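Local atomic coordinates of hypothetical protein AGR_L_1239 (Agrobacterium tumefaciens str. C58, PDB entry 1VQS), a protein that is of unknown function but belongs to the NIPSNAP family and adopts a ferredoxin-like fold of the dimeric alpha-beta barrel class. Residues P86-L89 against S90-P93. Residues are numbered along the deposited sequence; the frame is centred on the assembly and turned at random. Where two conformers were deposited one is given.
Sequences PRWL and SFLP
Trp-88 lays its indole under two residues of the following turn, Leu-92 over the five-membered ring and CD2 of Phe-91 over the six-membered one. The leucine contact is a CH-pi interaction: CG of Leu-92 stands 3.9 Å from the centroid of the five-membered ring of Trp-88 and 25° off its normal, which puts it over the face, and the CD2 methyl of Leu-92 reaches on to CE2 of Trp-88. At the other end of the indole, CZ3 of Trp-88 meets CD2 of Phe-91 at 3.4 Å. The two rings are tilted by 31°, with centroids 5.0 Å apart, so they meet at a slant. With CG anti to the backbone N (chi1 -178°), beside its own carbonyl carbon, the indole lies on the side of the residues that follow.

The same residues are tied to Trp-88 through the backbone. Leu-92 N donates to Trp-88 O at 2.9 Å, nearly along the C=O axis, while Phe-91 N gives the same oxygen a weak second bond. Two residues earlier Pro-86 O accepts from Ser-90 N and, in one of two deposited conformers, from Ser-90 OG, each at 2.9 Å; that hydroxyl, whose bond may hold for this conformer alone, lies in the carbonyl plane on a lone pair, whereas the amide approaches from above that plane. The pattern does not continue at Leu-89 O: Pro-93 has no N-H to offer, and its CD sits 3.1 Å from that oxygen.

Asp-85 OD1 accepts a hydrogen bond from Arg-87 N at the start of this short helix. Met-83 and Leu-82 of helix 72-84 pack on Trp-88, and Ile-41 and Gln-42 of helix 27-46 also touch it, so the buried indole joins the turn to both long helices before the chain enters strand 99-109, an outermost strand of the chain's antiparallel sheet.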
# COMPACT_ATOMS: atom_id res chain seq x y z
N PRO B 86 -34.94 -8.82 -4.33
CA PRO B 86 -34.82 -9.63 -3.11
C PRO B 86 -34.16 -11.00 -3.33
O PRO B 86 -33.64 -11.58 -2.39
CB PRO B 86 -36.26 -9.79 -2.63
CG PRO B 86 -37.11 -9.53 -3.79
CD PRO B 86 -36.35 -8.53 -4.64
N ARG B 87 -34.18 -11.50 -4.56
CA ARG B 87 -33.48 -12.76 -4.85
C ARG B 87 -31.97 -12.58 -4.74
O ARG B 87 -31.24 -13.52 -4.40
CB ARG B 87 -33.87 -13.27 -6.24
CG ARG B 87 -35.33 -13.63 -6.33
CD ARG B 87 -35.70 -14.18 -7.73
NE ARG B 87 -35.21 -15.54 -7.90
CZ ARG B 87 -34.68 -16.03 -9.03
NH1 ARG B 87 -34.51 -15.27 -10.08
NH2 ARG B 87 -34.29 -17.29 -9.07
N TRP B 88 -31.48 -11.40 -5.05
CA TRP B 88 -30.06 -11.10 -4.88
C TRP B 88 -29.74 -10.73 -3.44
O TRP B 88 -28.73 -11.17 -2.92
CB TRP B 88 -29.62 -9.97 -5.80
CG TRP B 88 -28.15 -9.63 -5.74
CD1 TRP B 88 -27.60 -8.47 -5.27
CD2 TRP B 88 -27.06 -10.47 -6.12
NE1 TRP B 88 -26.23 -8.53 -5.39
CE2 TRP B 88 -25.88 -9.76 -5.88
CE3 TRP B 88 -26.98 -11.77 -6.63
CZ2 TRP B 88 -24.62 -10.28 -6.18
CZ3 TRP B 88 -25.73 -12.29 -6.91
CH2 TRP B 88 -24.57 -11.55 -6.67
N LEU B 89 -30.60 -9.95 -2.78
CA LEU B 89 -30.37 -9.57 -1.39
C LEU B 89 -30.39 -10.78 -0.48
O LEU B 89 -29.71 -10.79 0.56
CB LEU B 89 -31.39 -8.54 -0.95
CG LEU B 89 -31.36 -7.22 -1.71
CD1 LEU B 89 -32.55 -6.37 -1.36
CD2 LEU B 89 -30.10 -6.45 -1.37
N SER B 90 -31.14 -11.81 -0.85
CA SER B 90 -31.15 -13.06 -0.06
C SER B 90 -29.93 -13.93 -0.36
O SER B 90 -29.61 -14.83 0.43
CB SER B 90 -32.44 -13.84 -0.21
OG SER B 90 -32.71 -14.17 -1.54
N PHE B 91 -29.31 -13.71 -1.51
CA PHE B 91 -28.06 -14.40 -1.82
C PHE B 91 -26.85 -13.78 -1.15
O PHE B 91 -25.97 -14.50 -0.63
CB PHE B 91 -27.80 -14.44 -3.36
CG PHE B 91 -26.41 -14.90 -3.70
CD1 PHE B 91 -26.09 -16.25 -3.58
CD2 PHE B 91 -25.41 -14.00 -4.03
CE1 PHE B 91 -24.78 -16.68 -3.81
CE2 PHE B 91 -24.12 -14.45 -4.28
CZ PHE B 91 -23.81 -15.79 -4.15
N LEU B 92 -26.78 -12.45 -1.15
CA LEU B 92 -25.61 -11.74 -0.62
C LEU B 92 -25.07 -12.21 0.75
O LEU B 92 -23.85 -12.24 0.93
CB LEU B 92 -25.82 -10.22 -0.61
CG LEU B 92 -25.75 -9.49 -1.96
CD1 LEU B 92 -26.12 -8.03 -1.75
CD2 LEU B 92 -24.37 -9.63 -2.57
N PRO B 93 -25.94 -12.56 1.72
CA PRO B 93 -25.39 -13.01 3.01
C PRO B 93 -24.45 -14.19 2.88
O PRO B 93 -23.61 -14.42 3.78
CB PRO B 93 -26.64 -13.40 3.82
CG PRO B 93 -27.72 -12.54 3.23
CD PRO B 93 -27.42 -12.48 1.76